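Local coordinates for sepf-like protein (Archaeoglobus fulgidus, PDB 3ZIE) that probably takes part in cell division as a SepF-like protein, SepF being a membrane anchor for the Z ring, at residues 12-17 with 42-47; 20-25 with 49-54; 33-38 with 63-68. The protein carries 1 engineered substitution. All blocks are in the same frame, centred on the assembly; numbering follows the deposited sequence.

Contact 1 (12-17 with 42-47); sequences NEVPEI and DRVLKD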
ATOM      1  N   ASN B  12      16.248   2.084  13.209  1.00 18.94           N
ATOM      2  CA  ASN B  12      15.405   1.939  14.406  1.00 20.50           C
ATOM      3  C   ASN B  12      13.914   1.559  14.165  1.00 19.87           C
ATOM      4  O   ASN B  12      13.234   1.144  15.123  1.00 22.02           O
ATOM      5  CB  ASN B  12      15.487   3.205  15.265  1.00 21.92           C
ATOM      6  CG  ASN B  12      16.865   3.428  15.825  1.00 25.05           C
ATOM      7  OD1 ASN B  12      17.369   4.576  15.883  1.00 25.83           O
ATOM      8  ND2 ASN B  12      17.499   2.335  16.233  1.00 23.88           N
ATOM      9  N   GLU B  13      13.418   1.657  12.926  1.00 17.24           N
ATOM     10  CA  GLU B  13      12.020   1.212  12.605  1.00 16.23           C
ATOM     11  C   GLU B  13      11.867  -0.267  12.242  1.00 15.08           C
ATOM     12  O   GLU B  13      10.757  -0.820  12.244  1.00 13.23           O
ATOM     13  CB  GLU B  13      11.390   2.092  11.519  1.00 16.94           C
ATOM     14  CG  GLU B  13      11.222   3.558  11.943  1.00 18.53           C
ATOM     15  CD  GLU B  13      12.581   4.284  11.937  1.00 20.88           C
ATOM     16  OE1 GLU B  13      13.196   4.354  10.854  1.00 21.47           O
ATOM     17  OE2 GLU B  13      13.054   4.725  13.011  1.00 23.75           O
ATOM     18  N   VAL B  14      12.985  -0.926  11.939  1.00 15.10           N
ATOM     19  CA  VAL B  14      12.954  -2.324  11.465  1.00 14.03           C
ATOM     20  C   VAL B  14      12.356  -3.254  12.500  1.00 13.33           C
ATOM     21  O   VAL B  14      11.501  -4.042  12.156  1.00 13.56           O
ATOM     22  CB  VAL B  14      14.340  -2.821  10.982  1.00 14.21           C
ATOM     23  CG1 VAL B  14      14.354  -4.381  10.859  1.00 12.90           C
ATOM     24  CG2 VAL B  14      14.726  -2.136   9.665  1.00 14.76           C
ATOM     25  N   PRO B  15      12.745  -3.147  13.808  1.00 15.17           N
ATOM     26  CA  PRO B  15      12.211  -4.149  14.719  1.00 13.36           C
ATOM     27  C   PRO B  15      10.670  -4.065  14.847  1.00 13.67           C
ATOM     28  O   PRO B  15      10.006  -5.110  14.954  1.00 12.59           O
ATOM     29  CB  PRO B  15      12.949  -3.810  16.045  1.00 16.08           C
ATOM     30  CG  PRO B  15      14.268  -3.172  15.530  1.00 15.98           C
ATOM     31  CD  PRO B  15      13.712  -2.269  14.498  1.00 15.12           C
ATOM     32  N   GLU B  16      10.083  -2.860  14.824  1.00 12.59           N
ATOM     33  CA  GLU B  16       8.595  -2.771  14.880  1.00 13.42           C
ATOM     34  C   GLU B  16       7.935  -3.249  13.564  1.00 11.48           C
ATOM     35  O   GLU B  16       6.839  -3.782  13.609  1.00 13.05           O
ATOM     36  CB  GLU B  16       8.086  -1.347  15.241  1.00 12.99           C
ATOM     37  CG  GLU B  16       6.526  -1.200  15.264  1.00 16.52           C
ATOM     38  CD  GLU B  16       5.825  -2.172  16.234  1.00 20.86           C
ATOM     39  OE1 GLU B  16       6.464  -2.576  17.214  1.00 23.34           O
ATOM     40  OE2 GLU B  16       4.664  -2.572  16.010  1.00 20.98           O
ATOM     41  N   ILE B  17       8.576  -3.017  12.410  1.00 11.07           N
ATOM     42  CA  ILE B  17       8.080  -3.575  11.109  1.00 10.87           C
ATOM     43  C   ILE B  17       8.066  -5.098  11.192  1.00  9.87           C
ATOM     44  O   ILE B  17       7.088  -5.776  10.801  1.00  9.88           O
ATOM     45  CB  ILE B  17       8.894  -3.036   9.945  1.00  9.82           C
ATOM     46  CG1 ILE B  17       8.662  -1.498   9.818  1.00 10.38           C
ATOM     47  CG2 ILE B  17       8.659  -3.848   8.631  1.00  9.78           C
ATOM     48  CD1 ILE B  17       9.742  -0.791   8.891  1.00 11.49           C
ATOM     49  N   ASP B  42      20.620   0.306   2.078  1.00 14.00           N
ATOM     50  CA  ASP B  42      20.990  -1.075   1.800  1.00 14.39           C
ATOM     51  C   ASP B  42      20.829  -1.987   3.000  1.00 14.05           C
ATOM     52  O   ASP B  42      20.347  -3.096   2.811  1.00 13.85           O
ATOM     53  CB  ASP B  42      22.397  -1.191   1.202  1.00 14.45           C
ATOM     54  CG  ASP B  42      22.493  -0.586  -0.155  1.00 17.84           C
ATOM     55  OD1 ASP B  42      21.432  -0.296  -0.784  1.00 21.08           O
ATOM     56  OD2 ASP B  42      23.625  -0.401  -0.611  1.00 18.25           O
ATOM     57  N   ARG B  43      21.194  -1.550   4.214  1.00 13.55           N
ATOM     58  CA  ARG B  43      21.077  -2.383   5.408  1.00 14.02           C
ATOM     59  C   ARG B  43      19.614  -2.624   5.730  1.00 14.11           C
ATOM     60  O   ARG B  43      19.210  -3.752   6.090  1.00 11.53           O
ATOM     61  CB  ARG B  43      21.678  -1.743   6.680  1.00 15.00           C
ATOM     62  CG  ARG B  43      23.169  -1.438   6.682  1.00 20.69           C
ATOM     63  CD  ARG B  43      23.585  -1.042   8.078  1.00 26.04           C
ATOM     64  NE  ARG B  43      24.869  -0.372   8.074  1.00 32.25           N
ATOM     65  CZ  ARG B  43      25.226   0.609   8.913  1.00 36.01           C
ATOM     66  NH1 ARG B  43      24.362   1.062   9.830  1.00 37.27           N
ATOM     67  NH2 ARG B  43      26.450   1.163   8.836  1.00 35.15           N
ATOM     68  N   VAL B  44      18.814  -1.537   5.664  1.00 12.41           N
ATOM     69  CA  VAL B  44      17.357  -1.677   5.925  1.00 11.55           C
ATOM     70  C   VAL B  44      16.758  -2.670   4.896  1.00 11.67           C
ATOM     71  O   VAL B  44      16.046  -3.628   5.252  1.00 11.88           O
ATOM     72  CB  VAL B  44      16.654  -0.278   5.843  1.00 11.43           C
ATOM     73  CG1 VAL B  44      15.100  -0.425   5.880  1.00  9.67           C
ATOM     74  CG2 VAL B  44      17.086   0.582   7.068  1.00  9.93           C
ATOM     75  N   LEU B  45      17.049  -2.449   3.613  1.00 10.54           N
ATOM     76  CA  LEU B  45      16.414  -3.289   2.586  1.00 11.21           C
ATOM     77  C   LEU B  45      16.915  -4.745   2.700  1.00 11.59           C
ATOM     78  O   LEU B  45      16.155  -5.712   2.451  1.00 10.40           O
ATOM     79  CB  LEU B  45      16.648  -2.776   1.149  1.00 11.05           C
ATOM     80  CG  LEU B  45      15.952  -1.521   0.653  1.00 14.09           C
ATOM     81  CD1 LEU B  45      16.494  -1.047  -0.753  1.00 14.91           C
ATOM     82  CD2 LEU B  45      14.432  -1.696   0.648  1.00 15.44           C
ATOM     83  N   LYS B  46      18.209  -4.905   3.031  1.00 11.49           N
ATOM     84  CA  LYS B  46      18.694  -6.256   3.330  1.00 13.58           C
ATOM     85  C   LYS B  46      17.842  -6.891   4.475  1.00 13.24           C
ATOM     86  O   LYS B  46      17.382  -8.026   4.376  1.00 12.10           O
ATOM     87  CB  LYS B  46      20.174  -6.261   3.719  1.00 15.02           C
ATOM     88  CG  LYS B  46      20.684  -7.651   4.261  1.00 19.02           C
ATOM     89  CD  LYS B  46      22.066  -7.564   4.944  1.00 23.92           C
ATOM     90  CE  LYS B  46      22.039  -6.782   6.312  1.00 28.94           C
ATOM     91  NZ  LYS B  46      21.589  -7.592   7.530  1.00 28.14           N
ATOM     92  N   ASP B  47      17.656  -6.160   5.562  1.00 12.66           N
ATOM     93  CA  ASP B  47      16.827  -6.689   6.647  1.00 14.02           C
ATOM     94  C   ASP B  47      15.388  -6.983   6.216  1.00 11.77           C
ATOM     95  O   ASP B  47      14.827  -7.974   6.601  1.00 11.19           O
ATOM     96  CB  ASP B  47      16.819  -5.762   7.861  1.00 14.06           C
ATOM     97  CG  ASP B  47      18.192  -5.606   8.502  1.00 19.28           C
ATOM     98  OD1 ASP B  47      19.138  -6.411   8.268  1.00 18.20           O
ATOM     99  OD2 ASP B  47      18.295  -4.654   9.266  1.00 20.08           O
TER
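Val14 and Val44 share one rotamer, CG1 lying opposite the backbone N (chi1 165° and 171°), and it is this choice that sets which branches meet. In Val14 it spreads the two methyls over two partners on the other helix. Val14 CG2 reaches Val44 CG1 at 4.2 Å, the two valine side chains running antiparallel past one another. Val14 CG1 lies 4.1 Å from Asp47 CB, one turn further along, with the valine roughly perpendicular to the aspartate side chain. Asp47 thus offers its methylene to the valine, while its carboxylate serves its own helix: Asp47 OD1 takes a salt-bridge hydrogen bond from Lys46 NZ at 2.8 Å. No hydrogen bond joins the two segments, and the CA atoms of Val14 and Val44 stand 7.1 Å apart. Loop residues border the second helix, Val8 touching Val44 and Leu11 touching Asp47, and Ile81 of the second subunit packs on Ile17. A small branched residue from helix 14-22 set against one turn of helix 38-55 is a side-by-side helix contact of an alpha/beta fold, in which helix 14-22 makes the beta-alpha-beta crossover between the parallel strands 2-7 and 26-30.

Contact 2 (20-25 with 49-54); sequences EIYDGN and RQLAED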
ATOM      1  N   GLU B  20       5.096  -6.309  13.308  1.00  8.37           N
ATOM      2  CA  GLU B  20       3.797  -6.232  12.569  1.00  8.81           C
ATOM      3  C   GLU B  20       3.607  -7.363  11.534  1.00  8.53           C
ATOM      4  O   GLU B  20       2.555  -8.001  11.477  1.00  9.93           O
ATOM      5  CB  GLU B  20       3.652  -4.830  11.920  1.00  8.86           C
ATOM      6  CG  GLU B  20       3.457  -3.740  12.962  1.00 11.94           C
ATOM      7  CD  GLU B  20       2.026  -3.769  13.564  1.00 16.70           C
ATOM      8  OE1 GLU B  20       1.347  -4.808  13.474  1.00 17.32           O
ATOM      9  OE2 GLU B  20       1.578  -2.747  14.127  1.00 18.42           O
ATOM     10  N   ILE B  21       4.648  -7.649  10.766  1.00  8.37           N
ATOM     11  CA  ILE B  21       4.656  -8.760   9.798  1.00  9.15           C
ATOM     12  C   ILE B  21       4.457 -10.124  10.495  1.00 10.46           C
ATOM     13  O   ILE B  21       3.610 -10.945  10.050  1.00  8.60           O
ATOM     14  CB  ILE B  21       5.985  -8.726   8.915  1.00  8.92           C
ATOM     15  CG1 ILE B  21       5.997  -7.469   8.020  1.00  9.75           C
ATOM     16  CG2 ILE B  21       6.102 -10.013   8.047  1.00  7.85           C
ATOM     17  CD1 ILE B  21       4.909  -7.479   6.861  1.00  5.64           C
ATOM     18  N   TYR B  22       5.200 -10.346  11.591  1.00 10.50           N
ATOM     19  CA  TYR B  22       5.043 -11.541  12.411  1.00 11.01           C
ATOM     20  C   TYR B  22       3.641 -11.618  13.001  1.00 12.30           C
ATOM     21  O   TYR B  22       3.145 -12.705  13.245  1.00 14.28           O
ATOM     22  CB  TYR B  22       6.135 -11.624  13.526  1.00 11.91           C
ATOM     23  CG  TYR B  22       7.510 -12.056  12.983  1.00 14.87           C
ATOM     24  CD1 TYR B  22       7.658 -13.256  12.338  1.00 17.19           C
ATOM     25  CD2 TYR B  22       8.646 -11.249  13.107  1.00 16.96           C
ATOM     26  CE1 TYR B  22       8.901 -13.667  11.797  1.00 18.57           C
ATOM     27  CE2 TYR B  22       9.913 -11.670  12.569  1.00 18.40           C
ATOM     28  CZ  TYR B  22       9.997 -12.873  11.908  1.00 18.52           C
ATOM     29  OH  TYR B  22      11.190 -13.358  11.388  1.00 21.37           O
ATOM     30  N   ASP B  23       2.992 -10.480  13.205  1.00 12.32           N
ATOM     31  CA  ASP B  23       1.617 -10.455  13.719  1.00 13.40           C
ATOM     32  C   ASP B  23       0.573 -10.737  12.607  1.00 12.31           C
ATOM     33  O   ASP B  23      -0.630 -10.721  12.859  1.00 10.82           O
ATOM     34  CB  ASP B  23       1.285  -9.102  14.382  1.00 13.41           C
ATOM     35  CG  ASP B  23       1.909  -8.916  15.738  1.00 16.10           C
ATOM     36  OD1 ASP B  23       2.290  -9.874  16.417  1.00 19.28           O
ATOM     37  OD2 ASP B  23       2.044  -7.752  16.113  1.00 19.17           O
ATOM     38  N   GLY B  24       1.046 -10.933  11.368  1.00 11.26           N
ATOM     39  CA  GLY B  24       0.161 -11.225  10.253  1.00  9.51           C
ATOM     40  C   GLY B  24      -0.389  -9.967   9.581  1.00  8.54           C
ATOM     41  O   GLY B  24      -1.360 -10.049   8.796  1.00  8.49           O
ATOM     42  N   ASN B  25       0.179  -8.814   9.929  1.00  8.03           N
ATOM     43  CA  ASN B  25      -0.216  -7.515   9.340  1.00  8.62           C
ATOM     44  C   ASN B  25       0.653  -7.104   8.140  1.00  8.60           C
ATOM     45  O   ASN B  25       1.729  -7.690   7.928  1.00  7.21           O
ATOM     46  CB  ASN B  25      -0.265  -6.443  10.433  1.00  7.75           C
ATOM     47  CG  ASN B  25      -1.267  -6.796  11.525  1.00  9.59           C
ATOM     48  OD1 ASN B  25      -0.978  -6.680  12.752  1.00 12.09           O
ATOM     49  ND2 ASN B  25      -2.438  -7.245  11.111  1.00  5.86           N
ATOM     50  N   ARG B  49      14.136  -7.560   3.119  1.00 10.00           N
ATOM     51  CA  ARG B  49      14.148  -8.706   2.226  1.00 11.15           C
ATOM     52  C   ARG B  49      14.355 -10.051   2.946  1.00 11.17           C
ATOM     53  O   ARG B  49      13.710 -11.076   2.605  1.00 10.99           O
ATOM     54  CB  ARG B  49      15.188  -8.506   1.109  1.00 13.15           C
ATOM     55  CG  ARG B  49      14.726  -7.385   0.128  1.00 11.48           C
ATOM     56  CD  ARG B  49      15.711  -7.245  -1.027  1.00 14.31           C
ATOM     57  NE  ARG B  49      15.612  -5.951  -1.697  1.00 14.88           N
ATOM     58  CZ  ARG B  49      14.614  -5.581  -2.503  1.00 18.00           C
ATOM     59  NH1 ARG B  49      13.610  -6.409  -2.769  1.00 16.51           N
ATOM     60  NH2 ARG B  49      14.636  -4.380  -3.062  1.00 17.88           N
ATOM     61  N   GLN B  50      15.246 -10.073   3.913  1.00 10.63           N
ATOM     62  CA  GLN B  50      15.433 -11.281   4.731  1.00 11.94           C
ATOM     63  C   GLN B  50      14.161 -11.630   5.515  1.00 10.82           C
ATOM     64  O   GLN B  50      13.786 -12.801   5.606  1.00 10.84           O
ATOM     65  CB  GLN B  50      16.614 -11.111   5.694  1.00 13.36           C
ATOM     66  CG  GLN B  50      16.985 -12.449   6.402  1.00 19.01           C
ATOM     67  CD  GLN B  50      17.309 -13.585   5.416  1.00 23.79           C
ATOM     68  OE1 GLN B  50      16.640 -14.637   5.409  1.00 27.40           O
ATOM     69  NE2 GLN B  50      18.287 -13.360   4.554  1.00 23.30           N
ATOM     70  N   LEU B  51      13.521 -10.613   6.096  1.00 10.52           N
ATOM     71  CA  LEU B  51      12.198 -10.775   6.735  1.00 11.09           C
ATOM     72  C   LEU B  51      11.170 -11.421   5.810  1.00 10.87           C
ATOM     73  O   LEU B  51      10.532 -12.400   6.204  1.00  9.96           O
ATOM     74  CB  LEU B  51      11.665  -9.424   7.290  1.00 10.58           C
ATOM     75  CG  LEU B  51      10.245  -9.341   7.899  1.00 13.37           C
ATOM     76  CD1 LEU B  51      10.142 -10.211   9.179  1.00 14.88           C
ATOM     77  CD2 LEU B  51       9.999  -7.878   8.248  1.00 12.61           C
ATOM     78  N   ALA B  52      10.986 -10.880   4.612  1.00  9.97           N
ATOM     79  CA  ALA B  52      10.082 -11.488   3.642  1.00 10.98           C
ATOM     80  C   ALA B  52      10.418 -12.964   3.423  1.00 12.06           C
ATOM     81  O   ALA B  52       9.506 -13.797   3.373  1.00 11.88           O
ATOM     82  CB  ALA B  52      10.059 -10.755   2.307  1.00  9.46           C
ATOM     83  N   GLU B  53      11.706 -13.292   3.300  1.00 13.39           N
ATOM     84  CA  GLU B  53      12.099 -14.704   3.086  1.00 14.98           C
ATOM     85  C   GLU B  53      11.784 -15.553   4.305  1.00 13.21           C
ATOM     86  O   GLU B  53      11.329 -16.700   4.212  1.00 13.06           O
ATOM     87  CB  GLU B  53      13.589 -14.801   2.709  1.00 17.05           C
ATOM     88  CG  GLU B  53      13.767 -15.596   1.455  1.00 25.09           C
ATOM     89  CD  GLU B  53      15.191 -15.551   0.937  1.00 30.90           C
ATOM     90  OE1 GLU B  53      16.093 -15.960   1.698  1.00 33.66           O
ATOM     91  OE2 GLU B  53      15.402 -15.097  -0.234  1.00 34.00           O
ATOM     92  N   ASP B  54      12.037 -14.987   5.466  1.00 13.20           N
ATOM     93  CA  ASP B  54      11.799 -15.687   6.721  1.00 12.89           C
ATOM     94  C   ASP B  54      10.361 -16.023   6.950  1.00 11.46           C
ATOM     95  O   ASP B  54      10.100 -17.024   7.598  1.00 13.47           O
ATOM     96  CB  ASP B  54      12.275 -14.894   7.938  1.00 12.95           C
ATOM     97  CG  ASP B  54      13.794 -14.812   8.010  1.00 16.11           C
ATOM     98  OD1 ASP B  54      14.492 -15.496   7.234  1.00 15.30           O
ATOM     99  OD2 ASP B  54      14.270 -14.029   8.817  1.00 16.41           O
TER
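Leu51 makes apolar contacts with two neighbours on helix 14-22, one methyl for each. Its CG stands opposite the backbone N (chi1 175°), which carries its branched end to Ile21 and Tyr22. Leu51 CD2 lies 4.0 Å from Ile21 CG1, and the branch carbon Leu51 CG is 4.2 Å from Ile21 CG2, so both arms of the isoleucine bear on the leucine. Leu51 CD1 goes to the far end of the Tyr22 ring, 3.7 Å from Tyr22 CE2 and nearly as close to CZ, meeting the ring obliquely. At the solvent-exposed border the contact turns mixed: Tyr22 OH comes within 3.9 Å of Asp54 CB, with ring and carboxylate planes only 23° apart. Backbone bonds close the end of the tyrosine's helix in a Schellman motif, where Gly24, at positive phi, gives its N to Ile21 O at 2.9 Å and Asn25 N reaches back to Glu20 O at 3.0 Å. Helix 14-22 and helix 38-55 lie here over the sheet: Met69 of strand 66-70 touches both Ile21 and Leu51, Ile59 of strand 58-62 packs on Ala52, and Val55 on helix 38-55 adds to the cover of Ile21 and Tyr22.

Contact 3 (33-38 with 63-68); sequences FIKHDK and GEDYVI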
ATOM      1  N   PHE B  33      13.261   9.133   2.969  1.00 14.84           N
ATOM      2  CA  PHE B  33      14.213   9.881   3.770  1.00 17.20           C
ATOM      3  C   PHE B  33      15.638   9.384   3.684  1.00 17.79           C
ATOM      4  O   PHE B  33      16.597  10.153   3.963  1.00 15.94           O
ATOM      5  CB  PHE B  33      13.796   9.950   5.251  1.00 16.96           C
ATOM      6  CG  PHE B  33      14.600  10.962   6.048  1.00 20.40           C
ATOM      7  CD1 PHE B  33      14.456  12.348   5.798  1.00 22.88           C
ATOM      8  CD2 PHE B  33      15.553  10.535   7.017  1.00 20.96           C
ATOM      9  CE1 PHE B  33      15.228  13.311   6.526  1.00 23.77           C
ATOM     10  CE2 PHE B  33      16.303  11.477   7.760  1.00 22.52           C
ATOM     11  CZ  PHE B  33      16.137  12.863   7.518  1.00 24.12           C
ATOM     12  N   ILE B  34      15.772   8.085   3.389  1.00 17.05           N
ATOM     13  CA  ILE B  34      17.071   7.437   3.411  1.00 16.36           C
ATOM     14  C   ILE B  34      17.482   7.013   2.008  1.00 16.93           C
ATOM     15  O   ILE B  34      18.467   6.282   1.864  1.00 17.70           O
ATOM     16  CB  ILE B  34      17.092   6.193   4.360  1.00 15.41           C
ATOM     17  CG1 ILE B  34      16.052   5.121   3.941  1.00 17.63           C
ATOM     18  CG2 ILE B  34      16.918   6.600   5.805  1.00 16.81           C
ATOM     19  CD1 ILE B  34      16.175   3.711   4.644  1.00 12.28           C
ATOM     20  N   LYS B  35      16.754   7.448   0.977  1.00 16.36           N
ATOM     21  CA  LYS B  35      17.124   7.096  -0.393  1.00 19.26           C
ATOM     22  C   LYS B  35      18.517   7.630  -0.769  1.00 20.16           C
ATOM     23  O   LYS B  35      19.179   7.076  -1.642  1.00 20.31           O
ATOM     24  CB  LYS B  35      16.096   7.552  -1.415  1.00 19.29           C
ATOM     25  CG  LYS B  35      14.993   6.499  -1.695  1.00 22.31           C
ATOM     26  CD  LYS B  35      14.228   6.836  -2.933  1.00 25.21           C
ATOM     27  CE  LYS B  35      14.919   6.382  -4.196  1.00 25.32           C
ATOM     28  NZ  LYS B  35      14.270   5.157  -4.774  1.00 25.31           N
ATOM     29  N   HIS B  36      18.991   8.655  -0.066  1.00 20.89           N
ATOM     30  CA  HIS B  36      20.340   9.152  -0.367  1.00 22.08           C
ATOM     31  C   HIS B  36      21.317   8.911   0.744  1.00 22.34           C
ATOM     32  O   HIS B  36      22.380   9.514   0.783  1.00 23.59           O
ATOM     33  CB  HIS B  36      20.342  10.596  -0.861  1.00 23.35           C
ATOM     34  CG  HIS B  36      19.768  10.731  -2.245  1.00 25.75           C
ATOM     35  ND1 HIS B  36      20.499  10.464  -3.384  1.00 27.74           N
ATOM     36  CD2 HIS B  36      18.506  11.006  -2.667  1.00 27.41           C
ATOM     37  CE1 HIS B  36      19.726  10.611  -4.449  1.00 29.37           C
ATOM     38  NE2 HIS B  36      18.522  10.975  -4.043  1.00 29.30           N
ATOM     39  N   ASP B  37      20.974   8.004   1.655  1.00 20.94           N
ATOM     40  CA  ASP B  37      21.986   7.476   2.581  1.00 20.24           C
ATOM     41  C   ASP B  37      22.019   6.017   2.223  1.00 17.85           C
ATOM     42  O   ASP B  37      21.403   5.218   2.904  1.00 14.29           O
ATOM     43  CB  ASP B  37      21.610   7.614   4.048  1.00 21.46           C
ATOM     44  CG  ASP B  37      22.718   7.111   4.971  1.00 26.94           C
ATOM     45  OD1 ASP B  37      23.659   6.324   4.559  1.00 29.19           O
ATOM     46  OD2 ASP B  37      22.652   7.499   6.150  1.00 30.99           O
ATOM     47  N   LYS B  38      22.704   5.705   1.137  1.00 15.36           N
ATOM     48  CA  LYS B  38      22.619   4.380   0.578  1.00 16.06           C
ATOM     49  C   LYS B  38      23.135   3.281   1.465  1.00 14.61           C
ATOM     50  O   LYS B  38      22.629   2.209   1.435  1.00 15.55           O
ATOM     51  CB  LYS B  38      23.216   4.367  -0.767  1.00 15.36           C
ATOM     52  CG  LYS B  38      22.341   5.240  -1.610  1.00 20.72           C
ATOM     53  CD  LYS B  38      22.809   5.391  -2.963  1.00 23.64           C
ATOM     54  CE  LYS B  38      21.849   6.358  -3.583  1.00 25.96           C
ATOM     55  NZ  LYS B  38      22.282   6.526  -4.929  1.00 27.47           N
ATOM     56  N   GLY B  63       6.433   2.757  -6.560  1.00 14.87           N
ATOM     57  CA  GLY B  63       7.153   3.961  -7.005  1.00 17.65           C
ATOM     58  C   GLY B  63       8.600   3.985  -6.505  1.00 19.25           C
ATOM     59  O   GLY B  63       9.250   2.951  -6.297  1.00 19.20           O
ATOM     60  N   GLU B  64       9.080   5.189  -6.258  1.00 20.20           N
ATOM     61  CA  GLU B  64      10.462   5.429  -5.814  1.00 22.08           C
ATOM     62  C   GLU B  64      10.618   5.399  -4.321  1.00 20.11           C
ATOM     63  O   GLU B  64      11.717   5.167  -3.822  1.00 20.69           O
ATOM     64  CB  GLU B  64      10.904   6.848  -6.263  1.00 23.93           C
ATOM     65  CG  GLU B  64      11.001   7.029  -7.748  1.00 29.47           C
ATOM     66  CD  GLU B  64      12.400   6.740  -8.255  1.00 35.81           C
ATOM     67  OE1 GLU B  64      13.111   5.915  -7.627  1.00 39.02           O
ATOM     68  OE2 GLU B  64      12.795   7.360  -9.277  1.00 39.08           O
ATOM     69  N   ASP B  65       9.549   5.685  -3.587  1.00 17.93           N
ATOM     70  CA  ASP B  65       9.724   6.055  -2.197  1.00 17.03           C
ATOM     71  C   ASP B  65       9.140   5.106  -1.175  1.00 16.13           C
ATOM     72  O   ASP B  65       9.308   5.326   0.021  1.00 17.12           O
ATOM     73  CB  ASP B  65       9.228   7.508  -1.981  1.00 18.63           C
ATOM     74  CG  ASP B  65      10.105   8.518  -2.700  1.00 22.37           C
ATOM     75  OD1 ASP B  65      11.281   8.173  -2.989  1.00 25.00           O
ATOM     76  OD2 ASP B  65       9.635   9.633  -2.997  1.00 25.68           O
ATOM     77  N   TYR B  66       8.421   4.075  -1.641  1.00 14.63           N
ATOM     78  CA  TYR B  66       7.733   3.110  -0.775  1.00 11.90           C
ATOM     79  C   TYR B  66       8.095   1.665  -1.119  1.00 10.47           C
ATOM     80  O   TYR B  66       8.451   1.346  -2.235  1.00 10.27           O
ATOM     81  CB  TYR B  66       6.192   3.218  -0.902  1.00 12.29           C
ATOM     82  CG  TYR B  66       5.684   4.492  -0.346  1.00 12.13           C
ATOM     83  CD1 TYR B  66       5.405   4.624   1.010  1.00 11.40           C
ATOM     84  CD2 TYR B  66       5.472   5.574  -1.177  1.00 13.58           C
ATOM     85  CE1 TYR B  66       4.944   5.851   1.532  1.00 13.23           C
ATOM     86  CE2 TYR B  66       5.048   6.801  -0.658  1.00 14.92           C
ATOM     87  CZ  TYR B  66       4.791   6.917   0.699  1.00 12.98           C
ATOM     88  OH  TYR B  66       4.355   8.125   1.190  1.00 13.74           O
ATOM     89  N   VAL B  67       7.917   0.794  -0.152  1.00 10.62           N
ATOM     90  CA  VAL B  67       8.051  -0.643  -0.352  1.00 11.99           C
ATOM     91  C   VAL B  67       6.861  -1.274   0.362  1.00 12.50           C
ATOM     92  O   VAL B  67       6.544  -0.903   1.477  1.00 12.71           O
ATOM     93  CB  VAL B  67       9.393  -1.129   0.285  1.00 13.42           C
ATOM     94  CG1 VAL B  67       9.533  -2.550   0.189  1.00 15.74           C
ATOM     95  CG2 VAL B  67      10.558  -0.568  -0.530  1.00 14.63           C
ATOM     96  N   ILE B  68       6.205  -2.229  -0.269  1.00 11.90           N
ATOM     97  CA  ILE B  68       5.055  -2.900   0.338  1.00 10.09           C
ATOM     98  C   ILE B  68       5.556  -4.252   0.841  1.00 11.52           C
ATOM     99  O   ILE B  68       6.192  -5.008   0.090  1.00  9.42           O
ATOM    100  CB  ILE B  68       3.920  -3.139  -0.663  1.00 10.51           C
ATOM    101  CG1 ILE B  68       3.395  -1.833  -1.291  1.00 11.00           C
ATOM    102  CG2 ILE B  68       2.772  -3.881   0.032  1.00 10.97           C
ATOM    103  CD1 ILE B  68       2.555  -2.041  -2.606  1.00 11.55           C
TER
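Three flat acceptor groups in the bend of the beta hairpin joining strands 58-62 and 66-70, the Glu64 peptide carbonyl and the carboxylates of Glu64 and Asp65, turn oxygens toward Lys35. The carbonyl receives Lys35 NZ in its own plane, on a lone pair of Glu64 O, at 2.7 Å with a C=O...N angle of 134°. The Glu64 carboxylate is met less squarely: Lys35 NZ comes to Glu64 OE1 from the anti side, 28° out of the plane, in a salt-bridge hydrogen bond of 3.2 Å. The lysine itself comes from a type I turn, Ile34 to Asp37, closed by Asp37 N to Ile34 O at 3.0 Å. That turn leads into helix 38-55, whose N-cap is Asp37. Bends at chi3 and chi4 bring the end of Lys35 round to Glu64, so one ammonium holds both a main-chain and a side-chain oxygen of the same residue. With an alanine here, Glu64 O and its carboxylate would probably lose this donor, and the tie between the turn and the hairpin bend would probably weaken. Asp65 also bonds through its backbone to Ile31. Glu64 O and Asp65 OD1 are both acceptors and lie only 3.1 Å apart, a closeness that the positive charge probably eases. Lys35 CD sits against this pair, 3.1 Å from Glu64 O and 3.2 Å from Asp65 OD1, the latter oxygen pointing almost straight at the methylene.

How the contacts relate
The first segments of contacts 1, 2 and 3 come in that order along the chain, and their partners follow in the same order, so every pair of contacts crosses. Contacts 1 and 2 are successive places, their centres about 11 Å apart, where helices 14-22 and 38-55 run alongside each other; Ile17 CG2 meets Leu51 CD2 between them. Contact 3 lies before the N-terminal end of helix 38-55, its centre about 12 Å from that of contact 1 and about 19 Å from that of contact 2. Val44 packs on Ile34 and Leu45 on Val67, linking contacts 1 and 3. Thus two helix-helix contacts and one joining loop to hairpin bend lie within one compact alpha/beta domain.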